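Local coordinates for dual specificity protein phosphatase 15 (Homo sapiens, PDB 1YZ4) that removes phosphate from tyrosine, serine and threonine residues of proteins, acting as a dual-specificity phosphatase of which this chain is the catalytic domain, at residues N75-C80 with T103-T108; L54-A59 with K67-E72; L112-V117 with Q137-G142; V11-Y16 with C79-G84. The protein carries 1 engineered substitution. All blocks are in the same frame, centred on the assembly; numbering follows the deposited sequence.

Contact 1. Residues N75-C80 with T103-T108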
loop_
_atom_site.group_PDB
_atom_site.type_symbol
_atom_site.label_atom_id
_atom_site.label_comp_id
_atom_site.label_asym_id
_atom_site.label_seq_id
_atom_site.Cartn_x
_atom_site.Cartn_y
_atom_site.Cartn_z
ATOM N N ASN A 75 4.935 0.254 8.875
ATOM C CA ASN A 75 5.648 1.200 9.718
ATOM C C ASN A 75 6.092 2.384 8.889
ATOM O O ASN A 75 6.042 3.525 9.344
ATOM C CB ASN A 75 6.844 0.522 10.386
ATOM C CG ASN A 75 6.472 -0.126 11.715
ATOM O OD1 ASN A 75 6.506 0.518 12.762
ATOM N ND2 ASN A 75 6.092 -1.399 11.673
ATOM N N PHE A 76 6.516 2.102 7.663
ATOM C CA PHE A 76 6.958 3.133 6.732
ATOM C C PHE A 76 5.777 4.073 6.457
ATOM O O PHE A 76 5.865 5.288 6.651
ATOM C CB PHE A 76 7.420 2.467 5.433
ATOM C CG PHE A 76 7.985 3.423 4.413
ATOM C CD1 PHE A 76 9.268 3.945 4.560
ATOM C CD2 PHE A 76 7.255 3.752 3.277
ATOM C CE1 PHE A 76 9.822 4.774 3.581
ATOM C CE2 PHE A 76 7.798 4.584 2.288
ATOM C CZ PHE A 76 9.084 5.094 2.438
ATOM N N ILE A 77 4.664 3.493 6.018
ATOM C CA ILE A 77 3.464 4.266 5.708
ATOM C C ILE A 77 2.968 5.116 6.873
ATOM O O ILE A 77 2.678 6.302 6.709
ATOM C CB ILE A 77 2.316 3.339 5.258
ATOM C CG1 ILE A 77 2.656 2.736 3.889
ATOM C CG2 ILE A 77 0.994 4.117 5.206
ATOM C CD1 ILE A 77 1.790 1.545 3.505
ATOM N N HIS A 78 2.868 4.503 8.046
ATOM C CA HIS A 78 2.385 5.204 9.223
ATOM C C HIS A 78 3.269 6.402 9.560
ATOM O O HIS A 78 2.771 7.517 9.748
ATOM C CB HIS A 78 2.324 4.247 10.407
ATOM C CG HIS A 78 1.281 4.606 11.415
ATOM N ND1 HIS A 78 -0.058 4.693 11.101
ATOM C CD2 HIS A 78 1.375 4.880 12.737
ATOM C CE1 HIS A 78 -0.744 5.003 12.185
ATOM N NE2 HIS A 78 0.103 5.122 13.193
ATOM N N CYS A 79 4.576 6.172 9.626
ATOM C CA CYS A 79 5.523 7.237 9.936
ATOM C C CYS A 79 5.314 8.396 8.964
ATOM O O CYS A 79 5.254 9.566 9.367
ATOM C CB CYS A 79 6.962 6.722 9.829
ATOM S SG CYS A 79 8.229 8.022 9.930
ATOM N N CYS A 80 5.201 8.067 7.682
ATOM C CA CYS A 80 4.986 9.084 6.666
ATOM C C CYS A 80 3.687 9.871 6.904
ATOM O O CYS A 80 3.678 11.107 6.883
ATOM C CB CYS A 80 4.956 8.430 5.284
ATOM S SG CYS A 80 4.208 9.435 3.982
ATOM N N THR A 103 -3.975 -2.995 1.978
ATOM C CA THR A 103 -5.072 -3.628 2.706
ATOM C C THR A 103 -4.596 -3.980 4.109
ATOM O O THR A 103 -5.287 -3.725 5.102
ATOM C CB THR A 103 -5.568 -4.906 1.976
ATOM O OG1 THR A 103 -6.090 -4.541 0.696
ATOM C CG2 THR A 103 -6.692 -5.592 2.756
ATOM N N ALA A 104 -3.399 -4.548 4.185
ATOM C CA ALA A 104 -2.816 -4.921 5.460
ATOM C C ALA A 104 -2.697 -3.684 6.353
ATOM O O ALA A 104 -2.958 -3.744 7.552
ATOM C CB ALA A 104 -1.454 -5.535 5.232
ATOM N N TYR A 105 -2.304 -2.559 5.762
ATOM C CA TYR A 105 -2.165 -1.323 6.517
ATOM C C TYR A 105 -3.498 -0.854 7.088
ATOM O O TYR A 105 -3.612 -0.546 8.273
ATOM C CB TYR A 105 -1.623 -0.206 5.636
ATOM C CG TYR A 105 -1.475 1.083 6.401
ATOM C CD1 TYR A 105 -0.448 1.244 7.333
ATOM C CD2 TYR A 105 -2.385 2.131 6.235
ATOM C CE1 TYR A 105 -0.330 2.411 8.083
ATOM C CE2 TYR A 105 -2.273 3.306 6.986
ATOM C CZ TYR A 105 -1.240 3.433 7.905
ATOM O OH TYR A 105 -1.110 4.580 8.649
ATOM N N VAL A 106 -4.501 -0.777 6.218
ATOM C CA VAL A 106 -5.823 -0.329 6.620
ATOM C C VAL A 106 -6.435 -1.283 7.637
ATOM O O VAL A 106 -7.178 -0.864 8.522
ATOM C CB VAL A 106 -6.742 -0.185 5.392
ATOM C CG1 VAL A 106 -8.142 0.256 5.823
ATOM C CG2 VAL A 106 -6.138 0.842 4.432
ATOM N N MET A 107 -6.121 -2.568 7.522
ATOM C CA MET A 107 -6.644 -3.530 8.483
ATOM C C MET A 107 -6.132 -3.178 9.878
ATOM O O MET A 107 -6.910 -3.131 10.831
ATOM C CB MET A 107 -6.202 -4.953 8.125
ATOM C CG MET A 107 -6.975 -5.584 6.982
ATOM S SD MET A 107 -6.185 -7.079 6.348
ATOM C CE MET A 107 -6.573 -8.238 7.644
ATOM N N THR A 108 -4.831 -2.909 9.996
ATOM C CA THR A 108 -4.267 -2.593 11.302
ATOM C C THR A 108 -4.750 -1.272 11.899
ATOM O O THR A 108 -5.014 -1.213 13.104
ATOM C CB THR A 108 -2.703 -2.601 11.310
ATOM O OG1 THR A 108 -2.210 -1.259 11.348
ATOM C CG2 THR A 108 -2.151 -3.312 10.097
#
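Two helices that pack on the same side of the central sheet of this phosphatase domain, 70-82 and 97-110, meet where I77 and H78 of the first receive the ring of Y105 from the second. I77 contributes its CG2 methyl, which stands almost over the middle of the phenol, 3.6 Å from the centroid of the Y105 ring and 12° off its normal, a clear CH-pi contact. The methyl reaches this place because CG2 lies anti to the backbone N of I77. In the dual-specificity phosphatase fold, helix 97-110 follows the strand that ends at the predicted phosphocysteine position, occupied here by the engineered residue S91; the side chain of I77 is about 12 Å from that of S91. The polar end of Y105 is held by H78: ND1 of H78 and OH of Y105 form a nearly straight hydrogen bond of 2.7 Å, its angle 170°. The hydroxyl comes to the edge of the imidazole, and the two rings meet rim to rim with planes 53° apart. R81, one turn further along helix 70-82, donates a second bond to the same hydroxyl from NH1.

Contact 2. Residues L54-A59 with K67-E72; sequences LRIPVA and KKHFKE
L54, on strand 52-56, makes the first touch: its CD2 methyl lies 4.2 Å from the backbone O of E72. Two residues on, I56 has the largest share of its segment and meets the imidazole of H69 with two of its methyls. CG2 stands over one face of the ring, 4.1 Å from the H69 centroid and displaced toward the rim, a CH-pi approach. The other branch bends back at chi2 (-62°) and brings CD1 to 3.6 Å from CD2 of H69; the same methyl lies 4.2 Å from CD, the carboxylate carbon of E72. P57 then forms the centre of an inverse gamma turn, closed by a weak bond of 3.0 Å from V58 N to I56 O. V58 follows with CG2, which lies beside the backbone N and comes obliquely to CE1 of H69 at 4.0 Å. The imidazole is thus met by I56 and V58, on either side of the turn at P57 in sequence, and forms no hydrogen bond across the contact. V58 also packs on V64 and I66, and its carbonyl accepts a bond from R97. Strand 52-56 is the outermost strand beside 36-40, where I38 and I40 lie against I56, and the contact joins this edge to H69 just before helix 70-82 and to E72 in its first turn, while C73 of that helix also touches I56.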
loop_
_atom_site.group_PDB
_atom_site.type_symbol
_atom_site.label_atom_id
_atom_site.label_comp_id
_atom_site.label_asym_id
_atom_site.label_seq_id
_atom_site.Cartn_x
_atom_site.Cartn_y
_atom_site.Cartn_z
ATOM N N LEU A 54 11.069 2.932 -0.575
ATOM C CA LEU A 54 11.190 1.703 0.168
ATOM C C LEU A 54 11.056 0.680 -0.954
ATOM O O LEU A 54 10.025 0.625 -1.634
ATOM C CB LEU A 54 10.049 1.555 1.175
ATOM C CG LEU A 54 10.262 0.401 2.157
ATOM C CD1 LEU A 54 11.510 0.684 2.979
ATOM C CD2 LEU A 54 9.045 0.237 3.060
ATOM N N ARG A 55 12.109 -0.097 -1.178
ATOM C CA ARG A 55 12.087 -1.104 -2.228
ATOM C C ARG A 55 11.721 -2.483 -1.696
ATOM O O ARG A 55 12.327 -2.979 -0.745
ATOM C CB ARG A 55 13.439 -1.161 -2.939
ATOM C CG ARG A 55 13.649 -0.063 -3.974
ATOM C CD ARG A 55 15.106 -0.022 -4.446
ATOM N NE ARG A 55 15.316 0.911 -5.551
ATOM C CZ ARG A 55 16.515 1.291 -5.989
ATOM N NH1 ARG A 55 17.615 0.821 -5.409
ATOM N NH2 ARG A 55 16.616 2.129 -7.016
ATOM N N ILE A 56 10.712 -3.079 -2.320
ATOM C CA ILE A 56 10.224 -4.405 -1.960
ATOM C C ILE A 56 10.242 -5.239 -3.246
ATOM O O ILE A 56 9.304 -5.193 -4.041
ATOM C CB ILE A 56 8.783 -4.330 -1.408
ATOM C CG1 ILE A 56 8.747 -3.429 -0.167
ATOM C CG2 ILE A 56 8.284 -5.728 -1.058
ATOM C CD1 ILE A 56 9.608 -3.921 1.015
ATOM N N PRO A 57 11.320 -6.013 -3.455
ATOM C CA PRO A 57 11.538 -6.875 -4.623
ATOM C C PRO A 57 10.720 -8.151 -4.590
ATOM O O PRO A 57 11.243 -9.218 -4.287
ATOM C CB PRO A 57 13.030 -7.156 -4.551
ATOM C CG PRO A 57 13.223 -7.330 -3.065
ATOM C CD PRO A 57 12.411 -6.179 -2.476
ATOM N N VAL A 58 9.443 -8.043 -4.927
ATOM C CA VAL A 58 8.557 -9.195 -4.902
ATOM C C VAL A 58 7.739 -9.315 -6.181
ATOM O O VAL A 58 7.226 -8.323 -6.700
ATOM C CB VAL A 58 7.603 -9.102 -3.688
ATOM C CG1 VAL A 58 6.474 -10.096 -3.818
ATOM C CG2 VAL A 58 8.379 -9.353 -2.410
ATOM N N ALA A 59 7.620 -10.540 -6.678
ATOM C CA ALA A 59 6.859 -10.810 -7.889
ATOM C C ALA A 59 5.394 -11.084 -7.537
ATOM O O ALA A 59 5.070 -11.372 -6.383
ATOM C CB ALA A 59 7.461 -12.015 -8.622
ATOM N N LYS A 67 3.917 -11.293 3.000
ATOM C CA LYS A 67 3.581 -11.079 4.404
ATOM C C LYS A 67 4.829 -10.795 5.219
ATOM O O LYS A 67 4.752 -10.223 6.303
ATOM C CB LYS A 67 2.836 -12.289 4.984
ATOM C CG LYS A 67 3.683 -13.533 5.241
ATOM C CD LYS A 67 2.778 -14.726 5.546
ATOM C CE LYS A 67 3.556 -15.968 5.956
ATOM N NZ LYS A 67 4.067 -15.890 7.357
ATOM N N LYS A 68 5.984 -11.192 4.693
ATOM C CA LYS A 68 7.233 -10.949 5.393
ATOM C C LYS A 68 7.611 -9.471 5.350
ATOM O O LYS A 68 8.496 -9.034 6.082
ATOM C CB LYS A 68 8.356 -11.799 4.796
ATOM C CG LYS A 68 8.249 -13.283 5.148
ATOM C CD LYS A 68 9.369 -14.098 4.498
ATOM C CE LYS A 68 9.217 -15.597 4.756
ATOM N NZ LYS A 68 10.246 -16.381 4.008
ATOM N N HIS A 69 6.938 -8.699 4.502
ATOM C CA HIS A 69 7.232 -7.274 4.398
ATOM C C HIS A 69 6.124 -6.371 4.947
ATOM O O HIS A 69 6.236 -5.146 4.897
ATOM C CB HIS A 69 7.531 -6.893 2.944
ATOM C CG HIS A 69 8.711 -7.608 2.360
ATOM N ND1 HIS A 69 8.616 -8.858 1.786
ATOM C CD2 HIS A 69 10.014 -7.248 2.268
ATOM C CE1 HIS A 69 9.810 -9.236 1.362
ATOM N NE2 HIS A 69 10.677 -8.278 1.643
ATOM N N PHE A 70 5.067 -6.979 5.477
ATOM C CA PHE A 70 3.948 -6.231 6.039
ATOM C C PHE A 70 4.343 -5.255 7.148
ATOM O O PHE A 70 3.970 -4.081 7.116
ATOM C CB PHE A 70 2.885 -7.190 6.593
ATOM C CG PHE A 70 2.055 -7.878 5.533
ATOM C CD1 PHE A 70 2.293 -7.660 4.176
ATOM C CD2 PHE A 70 1.016 -8.733 5.900
ATOM C CE1 PHE A 70 1.512 -8.277 3.202
ATOM C CE2 PHE A 70 0.225 -9.358 4.931
ATOM C CZ PHE A 70 0.475 -9.126 3.577
ATOM N N LYS A 71 5.089 -5.747 8.132
ATOM C CA LYS A 71 5.494 -4.919 9.259
ATOM C C LYS A 71 6.254 -3.673 8.826
ATOM O O LYS A 71 5.878 -2.548 9.160
ATOM C CB LYS A 71 6.360 -5.727 10.227
ATOM C CG LYS A 71 6.729 -4.956 11.486
ATOM C CD LYS A 71 7.820 -5.643 12.303
ATOM C CE LYS A 71 7.396 -7.004 12.820
ATOM N NZ LYS A 71 8.469 -7.618 13.660
ATOM N N GLU A 72 7.327 -3.876 8.077
ATOM C CA GLU A 72 8.133 -2.757 7.628
ATOM C C GLU A 72 7.357 -1.774 6.737
ATOM O O GLU A 72 7.543 -0.569 6.856
ATOM C CB GLU A 72 9.385 -3.276 6.912
ATOM C CG GLU A 72 9.116 -4.007 5.605
ATOM C CD GLU A 72 10.334 -4.765 5.108
ATOM O OE1 GLU A 72 11.404 -4.141 4.945
ATOM O OE2 GLU A 72 10.220 -5.986 4.883
#

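Contact 3. Residues L112-V117 with Q137-G142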
loop_
_atom_site.group_PDB
_atom_site.type_symbol
_atom_site.label_atom_id
_atom_site.label_comp_id
_atom_site.label_asym_id
_atom_site.label_seq_id
_atom_site.Cartn_x
_atom_site.Cartn_y
_atom_site.Cartn_z
ATOM N N LEU A 112 -10.390 -3.699 11.130
ATOM C CA LEU A 112 -11.350 -4.421 10.301
ATOM C C LEU A 112 -10.712 -5.535 9.470
ATOM O O LEU A 112 -9.523 -5.485 9.176
ATOM C CB LEU A 112 -12.077 -3.426 9.392
ATOM C CG LEU A 112 -12.762 -2.309 10.189
ATOM C CD1 LEU A 112 -13.382 -1.273 9.260
ATOM C CD2 LEU A 112 -13.831 -2.933 11.085
ATOM N N GLY A 113 -11.514 -6.535 9.100
ATOM C CA GLY A 113 -11.029 -7.667 8.316
ATOM C C GLY A 113 -10.650 -7.345 6.876
ATOM O O GLY A 113 -11.094 -6.340 6.327
ATOM N N TRP A 114 -9.854 -8.210 6.248
ATOM C CA TRP A 114 -9.411 -7.950 4.885
ATOM C C TRP A 114 -10.520 -7.909 3.844
ATOM O O TRP A 114 -10.389 -7.220 2.825
ATOM C CB TRP A 114 -8.345 -8.964 4.453
ATOM C CG TRP A 114 -8.852 -10.350 4.276
ATOM C CD1 TRP A 114 -8.959 -11.314 5.236
ATOM C CD2 TRP A 114 -9.327 -10.938 3.061
ATOM N NE1 TRP A 114 -9.466 -12.467 4.693
ATOM C CE2 TRP A 114 -9.701 -12.266 3.359
ATOM C CE3 TRP A 114 -9.473 -10.471 1.746
ATOM C CZ2 TRP A 114 -10.213 -13.139 2.387
ATOM C CZ3 TRP A 114 -9.983 -11.338 0.776
ATOM C CH2 TRP A 114 -10.346 -12.660 1.106
ATOM N N ARG A 115 -11.610 -8.636 4.073
ATOM C CA ARG A 115 -12.689 -8.608 3.095
ATOM C C ARG A 115 -13.390 -7.255 3.083
ATOM O O ARG A 115 -13.581 -6.667 2.019
ATOM C CB ARG A 115 -13.678 -9.748 3.347
ATOM C CG ARG A 115 -13.120 -11.077 2.870
ATOM C CD ARG A 115 -13.990 -12.270 3.229
ATOM N NE ARG A 115 -13.651 -13.400 2.372
ATOM C CZ ARG A 115 -13.861 -13.422 1.057
ATOM N NH1 ARG A 115 -14.418 -12.379 0.449
ATOM N NH2 ARG A 115 -13.491 -14.474 0.341
ATOM N N ASP A 116 -13.757 -6.752 4.257
ATOM C CA ASP A 116 -14.409 -5.455 4.327
ATOM C C ASP A 116 -13.453 -4.389 3.804
ATOM O O ASP A 116 -13.861 -3.483 3.078
ATOM C CB ASP A 116 -14.810 -5.109 5.768
ATOM C CG ASP A 116 -15.837 -6.063 6.339
ATOM O OD1 ASP A 116 -16.767 -6.430 5.603
ATOM O OD2 ASP A 116 -15.723 -6.436 7.528
ATOM N N VAL A 117 -12.177 -4.501 4.168
ATOM C CA VAL A 117 -11.186 -3.521 3.730
ATOM C C VAL A 117 -11.017 -3.550 2.208
ATOM O O VAL A 117 -11.041 -2.504 1.550
ATOM C CB VAL A 117 -9.797 -3.750 4.422
ATOM C CG1 VAL A 117 -8.786 -2.757 3.893
ATOM C CG2 VAL A 117 -9.918 -3.578 5.938
ATOM N N GLN A 137 -2.657 -14.869 2.936
ATOM C CA GLN A 137 -1.668 -14.215 3.770
ATOM C C GLN A 137 -2.342 -13.052 4.495
ATOM O O GLN A 137 -1.996 -12.736 5.635
ATOM C CB GLN A 137 -0.494 -13.722 2.918
ATOM C CG GLN A 137 0.339 -14.854 2.341
ATOM C CD GLN A 137 1.546 -14.370 1.557
ATOM O OE1 GLN A 137 2.300 -13.508 2.015
ATOM N NE2 GLN A 137 1.747 -14.939 0.374
ATOM N N LEU A 138 -3.308 -12.422 3.833
ATOM C CA LEU A 138 -4.041 -11.324 4.457
ATOM C C LEU A 138 -4.912 -11.926 5.565
ATOM O O LEU A 138 -5.094 -11.329 6.626
ATOM C CB LEU A 138 -4.902 -10.591 3.417
ATOM C CG LEU A 138 -4.106 -9.660 2.486
ATOM C CD1 LEU A 138 -4.944 -9.270 1.275
ATOM C CD2 LEU A 138 -3.656 -8.410 3.267
ATOM N N GLU A 139 -5.432 -13.121 5.311
ATOM C CA GLU A 139 -6.260 -13.827 6.283
ATOM C C GLU A 139 -5.441 -14.027 7.560
ATOM O O GLU A 139 -5.892 -13.697 8.655
ATOM C CB GLU A 139 -6.675 -15.194 5.727
ATOM C CG GLU A 139 -8.153 -15.338 5.413
ATOM C CD GLU A 139 -9.016 -15.373 6.655
ATOM O OE1 GLU A 139 -8.999 -14.391 7.424
ATOM O OE2 GLU A 139 -9.713 -16.385 6.861
ATOM N N GLU A 140 -4.235 -14.574 7.398
ATOM C CA GLU A 140 -3.336 -14.817 8.522
ATOM C C GLU A 140 -3.119 -13.521 9.282
ATOM O O GLU A 140 -3.426 -13.421 10.463
ATOM C CB GLU A 140 -1.974 -15.316 8.032
ATOM C CG GLU A 140 -1.935 -16.744 7.515
ATOM C CD GLU A 140 -0.572 -17.110 6.930
ATOM O OE1 GLU A 140 0.455 -16.929 7.632
ATOM O OE2 GLU A 140 -0.532 -17.579 5.768
ATOM N N PHE A 141 -2.580 -12.534 8.575
ATOM C CA PHE A 141 -2.280 -11.228 9.140
ATOM C C PHE A 141 -3.429 -10.675 9.973
ATOM O O PHE A 141 -3.213 -10.125 11.056
ATOM C CB PHE A 141 -1.938 -10.245 8.022
ATOM C CG PHE A 141 -1.619 -8.864 8.512
ATOM C CD1 PHE A 141 -0.400 -8.595 9.133
ATOM C CD2 PHE A 141 -2.554 -7.835 8.386
ATOM C CE1 PHE A 141 -0.117 -7.326 9.625
ATOM C CE2 PHE A 141 -2.283 -6.561 8.874
ATOM C CZ PHE A 141 -1.059 -6.303 9.498
ATOM N N GLY A 142 -4.649 -10.820 9.465
ATOM C CA GLY A 142 -5.801 -10.321 10.188
ATOM C C GLY A 142 -5.949 -10.983 11.543
ATOM O O GLY A 142 -6.192 -10.320 12.551
#
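W114, in the first turn of helix 114-123, meets helix 132-143 in two different ways. The buried part is apolar: CB of W114 lies 3.9 Å from CB of L138, and the two side chains cross at about a right angle. The backbones come close here, the CA atoms of W114 and L138 being 6.4 Å apart. A chi1 of 69° sets CG of W114 between the backbone N and the carbonyl carbon and swings the ring across toward the other helix. On the solvent side the contact passes to E139, an exposed residue that nevertheless makes the shortest approach: its chain bends at chi2 and lays CG 3.2 Å from NE1 of W114. Its carboxylate comes to the indole edge, with OE1 3.4 Å from NE1 and the two planes 44° apart. R115 lays its CG over one indole face, and its guanidinium lies against CH2. Inward, W114 also packs on M107 of helix 97-110, while V117 touches T103 and V106 of that same helix. F141, from the other segment, touches T108 of helix 97-110 and L149 of helix 145-157, so helices 114-123 and 132-143 both lie against helix 97-110.

Contact 4. Residues V11-Y16 with C79-G84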
loop_
_atom_site.group_PDB
_atom_site.type_symbol
_atom_site.label_atom_id
_atom_site.label_comp_id
_atom_site.label_asym_id
_atom_site.label_seq_id
_atom_site.Cartn_x
_atom_site.Cartn_y
_atom_site.Cartn_z
ATOM N N VAL A 11 -6.601 6.216 -1.124
ATOM C CA VAL A 11 -7.146 5.147 -0.297
ATOM C C VAL A 11 -7.500 5.690 1.076
ATOM O O VAL A 11 -8.424 5.217 1.730
ATOM C CB VAL A 11 -6.119 4.021 -0.106
ATOM C CG1 VAL A 11 -6.768 2.842 0.579
ATOM C CG2 VAL A 11 -5.525 3.628 -1.446
ATOM N N LEU A 12 -6.755 6.703 1.493
ATOM C CA LEU A 12 -6.942 7.322 2.793
ATOM C C LEU A 12 -6.115 8.600 2.745
ATOM O O LEU A 12 -5.150 8.686 1.984
ATOM C CB LEU A 12 -6.373 6.396 3.871
ATOM C CG LEU A 12 -7.147 5.888 5.085
ATOM C CD1 LEU A 12 -8.456 5.241 4.676
ATOM C CD2 LEU A 12 -6.262 4.881 5.814
ATOM N N PRO A 13 -6.487 9.614 3.540
ATOM C CA PRO A 13 -5.705 10.856 3.531
ATOM C C PRO A 13 -4.227 10.480 3.699
ATOM O O PRO A 13 -3.866 9.778 4.651
ATOM C CB PRO A 13 -6.242 11.616 4.749
ATOM C CG PRO A 13 -7.688 11.150 4.829
ATOM C CD PRO A 13 -7.574 9.663 4.537
ATOM N N GLY A 14 -3.389 10.916 2.762
ATOM C CA GLY A 14 -1.972 10.608 2.828
ATOM C C GLY A 14 -1.547 9.241 2.296
ATOM O O GLY A 14 -0.369 8.885 2.406
ATOM N N LEU A 15 -2.471 8.478 1.711
ATOM C CA LEU A 15 -2.135 7.147 1.181
ATOM C C LEU A 15 -2.742 6.873 -0.198
ATOM O O LEU A 15 -3.940 7.063 -0.402
ATOM C CB LEU A 15 -2.600 6.068 2.165
ATOM C CG LEU A 15 -2.318 4.614 1.795
ATOM C CD1 LEU A 15 -0.829 4.411 1.572
ATOM C CD2 LEU A 15 -2.827 3.709 2.910
ATOM N N TYR A 16 -1.923 6.412 -1.140
ATOM C CA TYR A 16 -2.408 6.134 -2.491
ATOM C C TYR A 16 -1.945 4.806 -3.078
ATOM O O TYR A 16 -0.919 4.249 -2.677
ATOM C CB TYR A 16 -1.987 7.241 -3.461
ATOM C CG TYR A 16 -2.518 8.613 -3.130
ATOM C CD1 TYR A 16 -1.968 9.363 -2.092
ATOM C CD2 TYR A 16 -3.567 9.171 -3.862
ATOM C CE1 TYR A 16 -2.444 10.634 -1.791
ATOM C CE2 TYR A 16 -4.048 10.440 -3.571
ATOM C CZ TYR A 16 -3.477 11.164 -2.534
ATOM O OH TYR A 16 -3.925 12.428 -2.255
ATOM N N CYS A 79 4.576 6.172 9.626
ATOM C CA CYS A 79 5.523 7.237 9.936
ATOM C C CYS A 79 5.314 8.396 8.964
ATOM O O CYS A 79 5.254 9.566 9.367
ATOM C CB CYS A 79 6.962 6.722 9.829
ATOM S SG CYS A 79 8.229 8.022 9.930
ATOM N N CYS A 80 5.201 8.067 7.682
ATOM C CA CYS A 80 4.986 9.084 6.666
ATOM C C CYS A 80 3.687 9.871 6.904
ATOM O O CYS A 80 3.678 11.107 6.883
ATOM C CB CYS A 80 4.956 8.430 5.284
ATOM S SG CYS A 80 4.208 9.435 3.982
ATOM N N ARG A 81 2.592 9.160 7.141
ATOM C CA ARG A 81 1.309 9.823 7.355
ATOM C C ARG A 81 1.257 10.720 8.598
ATOM O O ARG A 81 0.885 11.892 8.515
ATOM C CB ARG A 81 0.180 8.785 7.439
ATOM C CG ARG A 81 0.029 7.924 6.207
ATOM C CD ARG A 81 -1.205 7.045 6.307
ATOM N NE ARG A 81 -2.433 7.839 6.315
ATOM C CZ ARG A 81 -3.454 7.630 7.143
ATOM N NH1 ARG A 81 -3.401 6.650 8.039
ATOM N NH2 ARG A 81 -4.534 8.394 7.066
ATOM N N LEU A 82 1.639 10.175 9.744
ATOM C CA LEU A 82 1.586 10.936 10.981
ATOM C C LEU A 82 2.599 12.074 11.040
ATOM O O LEU A 82 2.546 12.908 11.945
ATOM C CB LEU A 82 1.757 10.000 12.183
ATOM C CG LEU A 82 0.881 8.737 12.185
ATOM C CD1 LEU A 82 0.915 8.132 13.573
ATOM C CD2 LEU A 82 -0.556 9.059 11.790
ATOM N N ASN A 83 3.506 12.120 10.069
ATOM C CA ASN A 83 4.503 13.181 10.022
ATOM C C ASN A 83 4.247 14.147 8.872
ATOM O O ASN A 83 5.161 14.838 8.414
ATOM C CB ASN A 83 5.909 12.595 9.920
ATOM C CG ASN A 83 6.415 12.064 11.250
ATOM O OD1 ASN A 83 6.684 12.832 12.179
ATOM N ND2 ASN A 83 6.541 10.742 11.349
ATOM N N GLY A 84 3.000 14.180 8.405
ATOM C CA GLY A 84 2.608 15.096 7.343
ATOM C C GLY A 84 3.022 14.818 5.907
ATOM O O GLY A 84 3.083 15.743 5.099
#
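The hydrogen bonds of this contact all come from R81, which grips the carbonyl of P13 side-on. NE and NH2 of R81 both donate to P13 O, each at 2.9 Å, with N-H...O angles of 143° and 145°. The oxygen lies close to the guanidinium plane, at its edge, and the bend of the arginine chain at chi3 (65°) turns that edge to the carbonyl. One acceptor atom thus takes two donors, which restrains the rotation of the guanidinium. The carbonyl is offered by a type II beta turn running from L12 to L15, which links strands 9-12 and 15-18 of the beta hairpin at the sheet edge; V11 and L12 both face L15 in a classic beta bulge. G14, with a positive phi, takes the turn position at which a side chain would meet the preceding carbonyl oxygen. On the apolar side, L12 lays its CD2 methyl over one face of the guanidinium, 4.0 Å from NH1 of R81 and crossing it at about a right angle. Further back along the arginine, CG of R81 lies 3.9 Å from G14 O, and CD is 4.5 Å from L15 CB. R81 sits in the last turn of helix 70-82, which ends in a Schellman motif with G84 as the C-prime residue.

How the contacts relate
From the N terminus, the hairpin of contact 4 is the first to be used, and its partner at 79-84 closes a loop of 62 residues. Contact 2 lies wholly inside that loop, spanning 7 residues between edge strand 52-56 and the start of helix 70-82. Contact 1 then begins on the same helix, sharing C79 and C80 with contact 4, and closes 22 residues onto helix 97-110; contact 3 follows in series, closing 19 between helices 114-123 and 132-143. Helix 70-82 thus connects both outer edges of the sheet to the helical layer. Contacts 2 and 3 touch through a probable hydrogen bond of K67 N to Q137 OE1, contacts 1 and 3 where M107 meets G142.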